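Local coordinates for protein argonaute (Methanocaldococcus jannaschii, PDB 5G5S) that cuts single-stranded target DNA under the direction of a short complementary DNA guide and may defend the archaeon against invading genetic elements, at residues Y473-G484 with N669-R678; F309-K317 with K325-F333. All blocks are in the same frame, centred on the assembly; numbering follows the deposited sequence.

Interaction 1 (Y473-G484 with N669-R678)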
loop_
_atom_site.group_PDB
_atom_site.type_symbol
_atom_site.label_atom_id
_atom_site.label_comp_id
_atom_site.label_asym_id
_atom_site.label_seq_id
_atom_site.Cartn_x
_atom_site.Cartn_y
_atom_site.Cartn_z
ATOM N N TYR A 473 -17.186 -15.090 -15.691
ATOM C CA TYR A 473 -16.729 -14.237 -14.588
ATOM C C TYR A 473 -15.252 -13.836 -14.721
ATOM O O TYR A 473 -14.943 -12.644 -14.671
ATOM C CB TYR A 473 -17.009 -14.940 -13.238
ATOM C CG TYR A 473 -16.659 -14.133 -12.005
ATOM C CD1 TYR A 473 -17.599 -13.300 -11.402
ATOM C CD2 TYR A 473 -15.406 -14.246 -11.405
ATOM C CE1 TYR A 473 -17.287 -12.563 -10.260
ATOM C CE2 TYR A 473 -15.083 -13.516 -10.260
ATOM C CZ TYR A 473 -16.024 -12.667 -9.697
ATOM O OH TYR A 473 -15.705 -11.937 -8.579
ATOM N N MET A 474 -14.352 -14.823 -14.879
ATOM C CA MET A 474 -12.916 -14.604 -15.035
ATOM C C MET A 474 -12.582 -13.929 -16.356
ATOM O O MET A 474 -11.645 -13.132 -16.400
ATOM C CB MET A 474 -12.157 -15.917 -14.913
ATOM C CG MET A 474 -10.695 -15.735 -14.591
ATOM S SD MET A 474 -9.994 -17.223 -13.858
ATOM C CE MET A 474 -11.035 -17.358 -12.343
ATOM N N THR A 475 -13.335 -14.252 -17.434
ATOM C CA THR A 475 -13.148 -13.651 -18.754
ATOM C C THR A 475 -13.408 -12.146 -18.664
ATOM O O THR A 475 -12.604 -11.357 -19.164
ATOM C CB THR A 475 -14.005 -14.364 -19.799
ATOM O OG1 THR A 475 -13.632 -15.740 -19.832
ATOM C CG2 THR A 475 -13.841 -13.768 -21.185
ATOM N N ASN A 476 -14.515 -11.767 -17.991
ATOM C CA ASN A 476 -14.924 -10.391 -17.730
ATOM C C ASN A 476 -13.809 -9.662 -16.937
ATOM O O ASN A 476 -13.389 -8.580 -17.349
ATOM C CB ASN A 476 -16.262 -10.378 -16.968
ATOM C CG ASN A 476 -16.761 -9.005 -16.583
ATOM O OD1 ASN A 476 -17.301 -8.259 -17.405
ATOM N ND2 ASN A 476 -16.627 -8.658 -15.311
ATOM N N ASN A 477 -13.276 -10.298 -15.865
ATOM C CA ASN A 477 -12.203 -9.735 -15.043
ATOM C C ASN A 477 -10.881 -9.614 -15.783
ATOM O O ASN A 477 -10.125 -8.679 -15.531
ATOM C CB ASN A 477 -12.024 -10.516 -13.746
ATOM C CG ASN A 477 -13.141 -10.324 -12.757
ATOM O OD1 ASN A 477 -13.922 -9.372 -12.829
ATOM N ND2 ASN A 477 -13.226 -11.221 -11.793
ATOM N N LEU A 478 -10.601 -10.553 -16.684
ATOM C CA LEU A 478 -9.389 -10.550 -17.494
ATOM C C LEU A 478 -9.440 -9.385 -18.465
ATOM O O LEU A 478 -8.450 -8.676 -18.602
ATOM C CB LEU A 478 -9.218 -11.892 -18.245
ATOM C CG LEU A 478 -8.064 -11.978 -19.258
ATOM C CD1 LEU A 478 -6.707 -11.834 -18.570
ATOM C CD2 LEU A 478 -8.145 -13.265 -20.081
ATOM N N LEU A 479 -10.595 -9.176 -19.123
ATOM C CA LEU A 479 -10.789 -8.075 -20.061
ATOM C C LEU A 479 -10.732 -6.715 -19.379
ATOM O O LEU A 479 -10.124 -5.810 -19.943
ATOM C CB LEU A 479 -12.045 -8.257 -20.937
ATOM C CG LEU A 479 -11.957 -9.382 -21.982
ATOM C CD1 LEU A 479 -13.302 -9.642 -22.627
ATOM C CD2 LEU A 479 -10.890 -9.079 -23.049
ATOM N N ILE A 480 -11.276 -6.596 -18.132
ATOM C CA ILE A 480 -11.224 -5.370 -17.325
ATOM C C ILE A 480 -9.758 -4.976 -17.098
ATOM O O ILE A 480 -9.384 -3.820 -17.313
ATOM C CB ILE A 480 -11.991 -5.518 -15.971
ATOM C CG1 ILE A 480 -13.521 -5.536 -16.199
ATOM C CG2 ILE A 480 -11.595 -4.386 -14.990
ATOM C CD1 ILE A 480 -14.323 -6.127 -15.081
ATOM N N GLN A 481 -8.938 -5.961 -16.691
ATOM C CA GLN A 481 -7.522 -5.757 -16.423
ATOM C C GLN A 481 -6.713 -5.425 -17.670
ATOM O O GLN A 481 -5.848 -4.556 -17.592
ATOM C CB GLN A 481 -6.926 -6.914 -15.608
ATOM C CG GLN A 481 -5.608 -6.519 -14.954
ATOM C CD GLN A 481 -5.321 -7.219 -13.663
ATOM O OE1 GLN A 481 -6.204 -7.475 -12.846
ATOM N NE2 GLN A 481 -4.048 -7.464 -13.424
ATOM N N ILE A 482 -7.037 -6.059 -18.825
ATOM C CA ILE A 482 -6.398 -5.801 -20.122
ATOM C C ILE A 482 -6.646 -4.343 -20.545
ATOM O O ILE A 482 -5.699 -3.661 -20.954
ATOM C CB ILE A 482 -6.836 -6.844 -21.193
ATOM C CG1 ILE A 482 -6.173 -8.216 -20.925
ATOM C CG2 ILE A 482 -6.558 -6.352 -22.624
ATOM C CD1 ILE A 482 -6.634 -9.432 -21.865
ATOM N N MET A 483 -7.907 -3.863 -20.411
ATOM C CA MET A 483 -8.311 -2.474 -20.708
ATOM C C MET A 483 -7.494 -1.474 -19.891
ATOM O O MET A 483 -7.016 -0.485 -20.445
ATOM C CB MET A 483 -9.823 -2.250 -20.451
ATOM C CG MET A 483 -10.751 -3.073 -21.340
ATOM S SD MET A 483 -10.617 -2.784 -23.117
ATOM C CE MET A 483 -9.650 -4.200 -23.599
ATOM N N GLY A 484 -7.335 -1.756 -18.591
ATOM C CA GLY A 484 -6.565 -0.936 -17.658
ATOM C C GLY A 484 -5.102 -0.856 -18.043
ATOM O O GLY A 484 -4.519 0.223 -18.046
ATOM N N ASN A 669 -11.276 0.614 -10.057
ATOM C CA ASN A 669 -10.371 -0.515 -10.133
ATOM C C ASN A 669 -10.362 -1.227 -11.504
ATOM O O ASN A 669 -11.416 -1.550 -12.050
ATOM C CB ASN A 669 -10.779 -1.528 -9.027
ATOM C CG ASN A 669 -9.796 -2.642 -8.813
ATOM O OD1 ASN A 669 -10.128 -3.732 -8.359
ATOM N ND2 ASN A 669 -8.548 -2.371 -9.073
ATOM N N TYR A 670 -9.149 -1.501 -12.017
ATOM C CA TYR A 670 -8.898 -2.289 -13.212
ATOM C C TYR A 670 -8.097 -3.531 -12.821
ATOM O O TYR A 670 -7.796 -4.330 -13.678
ATOM C CB TYR A 670 -8.191 -1.471 -14.297
ATOM C CG TYR A 670 -9.100 -0.480 -14.992
ATOM C CD1 TYR A 670 -9.850 -0.852 -16.107
ATOM C CD2 TYR A 670 -9.184 0.840 -14.561
ATOM C CE1 TYR A 670 -10.674 0.060 -16.762
ATOM C CE2 TYR A 670 -10.016 1.757 -15.199
ATOM C CZ TYR A 670 -10.763 1.362 -16.296
ATOM O OH TYR A 670 -11.579 2.266 -16.929
ATOM N N SER A 671 -7.777 -3.704 -11.524
ATOM C CA SER A 671 -7.070 -4.865 -10.950
ATOM C C SER A 671 -8.121 -5.917 -10.535
ATOM O O SER A 671 -8.129 -6.399 -9.400
ATOM C CB SER A 671 -6.225 -4.454 -9.743
ATOM O OG SER A 671 -5.458 -3.288 -9.992
ATOM N N ALA A 672 -9.018 -6.243 -11.471
ATOM C CA ALA A 672 -10.124 -7.172 -11.297
ATOM C C ALA A 672 -9.693 -8.618 -11.011
ATOM O O ALA A 672 -10.441 -9.356 -10.368
ATOM C CB ALA A 672 -11.029 -7.113 -12.509
ATOM N N LEU A 673 -8.488 -9.007 -11.463
ATOM C CA LEU A 673 -7.934 -10.353 -11.274
ATOM C C LEU A 673 -7.211 -10.532 -9.933
ATOM O O LEU A 673 -7.054 -11.668 -9.483
ATOM C CB LEU A 673 -6.994 -10.717 -12.433
ATOM C CG LEU A 673 -7.616 -10.914 -13.813
ATOM C CD1 LEU A 673 -6.592 -10.651 -14.900
ATOM C CD2 LEU A 673 -8.226 -12.318 -13.957
ATOM N N TYR A 674 -6.777 -9.420 -9.298
ATOM C CA TYR A 674 -6.068 -9.437 -8.015
ATOM C C TYR A 674 -6.940 -8.995 -6.840
ATOM O O TYR A 674 -8.095 -8.592 -7.027
ATOM C CB TYR A 674 -4.812 -8.539 -8.056
ATOM C CG TYR A 674 -3.875 -8.750 -9.225
ATOM C CD1 TYR A 674 -3.512 -10.033 -9.632
ATOM C CD2 TYR A 674 -3.273 -7.670 -9.860
ATOM C CE1 TYR A 674 -2.634 -10.233 -10.698
ATOM C CE2 TYR A 674 -2.367 -7.856 -10.902
ATOM C CZ TYR A 674 -2.064 -9.140 -11.333
ATOM O OH TYR A 674 -1.186 -9.324 -12.374
ATOM N N GLY A 675 -6.351 -9.075 -5.642
ATOM C CA GLY A 675 -6.934 -8.658 -4.372
ATOM C C GLY A 675 -8.167 -9.404 -3.916
ATOM O O GLY A 675 -8.492 -10.473 -4.444
ATOM N N GLU A 676 -8.856 -8.824 -2.911
ATOM C CA GLU A 676 -10.065 -9.371 -2.296
ATOM C C GLU A 676 -11.334 -8.802 -2.945
ATOM O O GLU A 676 -11.808 -7.717 -2.572
ATOM C CB GLU A 676 -10.048 -9.150 -0.773
ATOM N N GLY A 677 -11.852 -9.542 -3.923
ATOM C CA GLY A 677 -13.056 -9.185 -4.661
ATOM C C GLY A 677 -12.855 -8.185 -5.785
ATOM O O GLY A 677 -11.785 -8.122 -6.404
ATOM N N ARG A 678 -13.909 -7.393 -6.041
ATOM C CA ARG A 678 -14.005 -6.396 -7.108
ATOM C C ARG A 678 -13.370 -5.033 -6.790
ATOM O O ARG A 678 -12.739 -4.443 -7.671
ATOM C CB ARG A 678 -15.484 -6.208 -7.496
ATOM C CG ARG A 678 -15.699 -5.651 -8.893
ATOM C CD ARG A 678 -16.977 -6.173 -9.515
ATOM N NE ARG A 678 -16.922 -7.620 -9.731
ATOM C CZ ARG A 678 -16.392 -8.203 -10.803
ATOM N NH1 ARG A 678 -15.875 -7.469 -11.786
ATOM N NH2 ARG A 678 -16.370 -9.526 -10.899
#

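Interaction 2 (F309-K317 with K325-F333)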
loop_
_atom_site.group_PDB
_atom_site.type_symbol
_atom_site.label_atom_id
_atom_site.label_comp_id
_atom_site.label_asym_id
_atom_site.label_seq_id
_atom_site.Cartn_x
_atom_site.Cartn_y
_atom_site.Cartn_z
ATOM N N PHE A 309 -21.863 3.065 3.231
ATOM C CA PHE A 309 -21.630 3.829 2.013
ATOM C C PHE A 309 -22.634 3.494 0.920
ATOM O O PHE A 309 -23.129 2.372 0.853
ATOM C CB PHE A 309 -20.193 3.624 1.497
ATOM C CG PHE A 309 -19.086 3.891 2.488
ATOM C CD1 PHE A 309 -19.001 5.112 3.149
ATOM C CD2 PHE A 309 -18.085 2.953 2.704
ATOM C CE1 PHE A 309 -17.969 5.363 4.053
ATOM C CE2 PHE A 309 -17.043 3.208 3.596
ATOM C CZ PHE A 309 -16.990 4.413 4.266
ATOM N N ASN A 310 -22.938 4.468 0.060
ATOM C CA ASN A 310 -23.840 4.226 -1.063
ATOM C C ASN A 310 -23.095 3.484 -2.147
ATOM O O ASN A 310 -21.892 3.705 -2.329
ATOM C CB ASN A 310 -24.383 5.544 -1.615
ATOM C CG ASN A 310 -25.158 6.347 -0.609
ATOM O OD1 ASN A 310 -25.950 5.812 0.181
ATOM N ND2 ASN A 310 -24.937 7.650 -0.618
ATOM N N ASN A 311 -23.792 2.597 -2.858
ATOM C CA ASN A 311 -23.202 1.832 -3.949
ATOM C C ASN A 311 -23.254 2.731 -5.180
ATOM O O ASN A 311 -24.194 2.668 -5.974
ATOM C CB ASN A 311 -23.960 0.514 -4.146
ATOM C CG ASN A 311 -23.332 -0.411 -5.156
ATOM O OD1 ASN A 311 -22.105 -0.549 -5.237
ATOM N ND2 ASN A 311 -24.171 -1.100 -5.916
ATOM N N THR A 312 -22.281 3.641 -5.276
ATOM C CA THR A 312 -22.200 4.652 -6.326
ATOM C C THR A 312 -22.194 4.035 -7.724
ATOM O O THR A 312 -21.463 3.078 -7.961
ATOM C CB THR A 312 -21.084 5.657 -6.000
ATOM O OG1 THR A 312 -21.404 6.278 -4.750
ATOM C CG2 THR A 312 -20.892 6.734 -7.075
ATOM N N PRO A 313 -23.077 4.490 -8.634
ATOM C CA PRO A 313 -23.077 3.899 -9.971
ATOM C C PRO A 313 -21.901 4.398 -10.800
ATOM O O PRO A 313 -21.258 5.400 -10.467
ATOM C CB PRO A 313 -24.438 4.301 -10.564
ATOM C CG PRO A 313 -25.024 5.295 -9.627
ATOM C CD PRO A 313 -24.044 5.601 -8.540
ATOM N N LEU A 314 -21.604 3.647 -11.858
ATOM C CA LEU A 314 -20.547 3.933 -12.801
ATOM C C LEU A 314 -21.200 4.245 -14.130
ATOM O O LEU A 314 -22.320 3.797 -14.396
ATOM C CB LEU A 314 -19.590 2.724 -12.932
ATOM C CG LEU A 314 -18.896 2.247 -11.643
ATOM C CD1 LEU A 314 -18.460 0.799 -11.754
ATOM C CD2 LEU A 314 -17.727 3.140 -11.268
ATOM N N LEU A 315 -20.514 5.038 -14.954
ATOM C CA LEU A 315 -20.996 5.383 -16.282
ATOM C C LEU A 315 -20.093 4.765 -17.334
ATOM O O LEU A 315 -18.874 4.751 -17.184
ATOM C CB LEU A 315 -21.086 6.900 -16.467
ATOM C CG LEU A 315 -22.175 7.628 -15.694
ATOM C CD1 LEU A 315 -21.961 9.121 -15.768
ATOM C CD2 LEU A 315 -23.575 7.278 -16.224
ATOM N N VAL A 316 -20.703 4.247 -18.389
ATOM C CA VAL A 316 -20.082 3.612 -19.553
ATOM C C VAL A 316 -20.878 4.071 -20.765
ATOM O O VAL A 316 -21.977 4.607 -20.592
ATOM C CB VAL A 316 -20.094 2.061 -19.454
ATOM C CG1 VAL A 316 -18.958 1.557 -18.592
ATOM C CG2 VAL A 316 -21.433 1.530 -18.947
ATOM N N LYS A 317 -20.368 3.843 -21.981
ATOM C CA LYS A 317 -21.149 4.191 -23.166
ATOM C C LYS A 317 -21.945 2.964 -23.627
ATOM O O LYS A 317 -21.569 1.834 -23.309
ATOM C CB LYS A 317 -20.265 4.746 -24.305
ATOM C CG LYS A 317 -19.383 5.947 -23.928
ATOM C CD LYS A 317 -20.171 7.225 -23.647
ATOM C CE LYS A 317 -19.302 8.458 -23.684
ATOM N NZ LYS A 317 -18.860 8.785 -25.068
ATOM N N LYS A 325 -26.021 4.077 -16.755
ATOM C CA LYS A 325 -25.732 3.714 -15.366
ATOM C C LYS A 325 -25.515 2.216 -15.190
ATOM O O LYS A 325 -26.345 1.402 -15.600
ATOM C CB LYS A 325 -26.815 4.231 -14.406
ATOM C CG LYS A 325 -26.392 5.469 -13.628
ATOM C CD LYS A 325 -27.587 6.311 -13.202
ATOM C CE LYS A 325 -28.068 6.014 -11.800
ATOM N NZ LYS A 325 -27.663 7.077 -10.843
ATOM N N ILE A 326 -24.378 1.876 -14.580
ATOM C CA ILE A 326 -23.927 0.531 -14.245
ATOM C C ILE A 326 -23.554 0.580 -12.761
ATOM O O ILE A 326 -23.053 1.607 -12.307
ATOM C CB ILE A 326 -22.772 0.119 -15.219
ATOM C CG1 ILE A 326 -23.235 -0.897 -16.287
ATOM C CG2 ILE A 326 -21.436 -0.265 -14.549
ATOM C CD1 ILE A 326 -23.643 -2.319 -15.778
ATOM N N TYR A 327 -23.869 -0.465 -11.988
ATOM C CA TYR A 327 -23.569 -0.462 -10.550
ATOM C C TYR A 327 -22.366 -1.314 -10.191
ATOM O O TYR A 327 -21.801 -1.161 -9.106
ATOM C CB TYR A 327 -24.813 -0.837 -9.721
ATOM C CG TYR A 327 -25.830 0.281 -9.660
ATOM C CD1 TYR A 327 -26.807 0.418 -10.644
ATOM C CD2 TYR A 327 -25.784 1.237 -8.646
ATOM C CE1 TYR A 327 -27.718 1.469 -10.617
ATOM C CE2 TYR A 327 -26.706 2.282 -8.596
ATOM C CZ TYR A 327 -27.664 2.401 -9.592
ATOM O OH TYR A 327 -28.574 3.432 -9.555
ATOM N N SER A 328 -21.970 -2.211 -11.102
ATOM C CA SER A 328 -20.823 -3.098 -10.920
ATOM C C SER A 328 -20.156 -3.388 -12.268
ATOM O O SER A 328 -20.817 -3.312 -13.298
ATOM C CB SER A 328 -21.263 -4.388 -10.236
ATOM O OG SER A 328 -20.162 -5.222 -9.916
ATOM N N THR A 329 -18.858 -3.718 -12.266
ATOM C CA THR A 329 -18.132 -4.049 -13.505
ATOM C C THR A 329 -18.288 -5.553 -13.850
ATOM O O THR A 329 -17.807 -6.004 -14.897
ATOM C CB THR A 329 -16.660 -3.614 -13.432
ATOM O OG1 THR A 329 -16.026 -4.286 -12.344
ATOM C CG2 THR A 329 -16.484 -2.097 -13.325
ATOM N N ASN A 330 -19.004 -6.312 -12.981
ATOM C CA ASN A 330 -19.261 -7.750 -13.126
ATOM C C ASN A 330 -20.058 -8.120 -14.387
ATOM O O ASN A 330 -20.152 -9.305 -14.728
ATOM C CB ASN A 330 -19.903 -8.332 -11.853
ATOM C CG ASN A 330 -21.297 -7.835 -11.503
ATOM O OD1 ASN A 330 -21.883 -6.953 -12.148
ATOM N ND2 ASN A 330 -21.867 -8.410 -10.459
ATOM N N THR A 331 -20.614 -7.094 -15.074
ATOM C CA THR A 331 -21.398 -7.225 -16.306
ATOM C C THR A 331 -20.833 -6.373 -17.463
ATOM O O THR A 331 -21.533 -6.162 -18.454
ATOM C CB THR A 331 -22.884 -6.903 -16.055
ATOM O OG1 THR A 331 -23.000 -5.556 -15.595
ATOM C CG2 THR A 331 -23.565 -7.887 -15.096
ATOM N N LEU A 332 -19.576 -5.889 -17.347
ATOM C CA LEU A 332 -18.965 -5.060 -18.391
ATOM C C LEU A 332 -18.753 -5.804 -19.720
ATOM O O LEU A 332 -18.961 -5.220 -20.788
ATOM C CB LEU A 332 -17.650 -4.440 -17.888
ATOM C CG LEU A 332 -17.167 -3.157 -18.571
ATOM C CD1 LEU A 332 -18.115 -2.011 -18.323
ATOM C CD2 LEU A 332 -15.816 -2.755 -18.039
ATOM N N PHE A 333 -18.348 -7.087 -19.641
ATOM C CA PHE A 333 -18.083 -7.940 -20.802
ATOM C C PHE A 333 -18.932 -9.212 -20.800
ATOM O O PHE A 333 -18.493 -10.248 -21.299
ATOM C CB PHE A 333 -16.582 -8.269 -20.916
ATOM C CG PHE A 333 -15.685 -7.065 -21.081
ATOM C CD1 PHE A 333 -15.411 -6.549 -22.343
ATOM C CD2 PHE A 333 -15.099 -6.457 -19.976
ATOM C CE1 PHE A 333 -14.571 -5.441 -22.494
ATOM C CE2 PHE A 333 -14.264 -5.349 -20.130
ATOM C CZ PHE A 333 -14.006 -4.848 -21.387
#

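Interaction 1 (Y473-G484 with N669-R678)
Gln481 of helix 473-484 and the turn at Tyr670-Leu673 make the dense part of this contact. The Gln481 chain runs out extended, its CB and CG passing against the carbonyl O of Tyr670, until OE1 accepts the backbone N-H of Leu673 (OE1 to N 3.1 Å) in a fairly straight bond of 158°. The other end of the amide meets a ring: NE2 stands 3.1 Å from CE2 of Tyr674, with the amide and ring planes 69° apart. Leu673 also lays CD1 3.9 Å from Leu478 CD1. Ala672 CB fits against Ile480 CG2 at 3.7 Å and lies 3.5 Å from Asn477 O, a small side chain where the loop comes close to the helix backbone. Gly484, which has no side chain, lets Tyr670 lie close, its CD1 3.6 Å from the glycine CA, while the carbonyl O of Ile480 meets the edge of that tyrosine ring. The contact packs a Mid-domain helix against the loop between helices 656-666 and 684-697, beside the site that receives the guide's phosphorylated 5' end; Gln481 and Ser671 both interact with guide DNA.

Toward the helix start the packing thins. Arg678 NH1 donates to Asn477 OD1 at 2.9 Å, in the amide's carbonyl plane yet bent at hydrogen (133°), and NH2 adds a weak bond to the same oxygen. NH1 also bonds Thr329. Exposed Tyr473, its CG anti to the backbone N, reaches the guanidinium edge with CE1, the two planes nearly perpendicular.

Interaction 2 (F309-K317 with K325-F333)
A short antiparallel beta hairpin, strands 314-317 and 323-326, holds this contact, and the chain on both sides of it carries the packing beyond the paired residues. Leu314 and Ile326 form a hydrogen-bonded pair: Ile326 N donates a hydrogen bond to Leu314 O at 2.8 Å, and Leu314 N donates one to Ile326 O, though the modelled length of this second bond is doubtfully short. The next pair, Leu315 with Lys325, is non-hydrogen-bonded; there Lys325 CA sends a CA-H...O contact to Leu314 O (3.5 Å). Strand 492-493 lies along the other edge of 314-317, making a three-stranded sheet.

Branched aliphatic side chains, Leu314, Val316 and Ile326, fill the buried face. Leu314 CB lies 3.9 Å from Ile326 CG2, and Leu314 CD1 reaches the methyl of Thr329. Further along, Val316 divides its two branches: CG2 turns to Ile326 CG1, whereas CG1, anti to the carbonyl carbon (chi1 -82°), meets Leu332 CD1 at 3.7 Å.

On the more exposed side Pro313 packs against both Lys325 and Tyr327, all three side chains running the same way. A proline, with no N-H to donate, is well placed just ahead of the paired strand, where its ring offers a rigid apolar surface. Lys325 bends along that ring, with CE 3.8 Å from Pro313 CG, while its ammonium group forms a salt bridge with Asp494. The ring of Tyr327 receives a CH-pi contact from Pro313 CB, 3.9 Å from the ring centroid and 21° off the normal. The edge of the same tyrosine takes the backbone carbonyl of Asn311, whose O lies in the ring plane 3.4 Å from CD2.

In the fold
Interaction 2 comes first along the chain. The centres of interactions 1 and 2 are about 14 Å apart, and the two contacts meet at Asn476. Its OD1 lies 2.7 Å from Phe333 N and its ND2 2.9 Å from Thr329 O, probable hydrogen bonds that tie the chain leaving the hairpin of interaction 2 to the helix of interaction 1. Arg678 joins in from the loop, with CD packed 3.3 Å from Ser328 OG. Interaction 1 is the one at the guide-binding site: the side chain of Gln481 is about 3 Å from that of Gln459, a divalent-cation ligand. Interaction 2 lies further from it, Thr329 being about 10 Å from both Gln481 and Ser671, side chain to side chain.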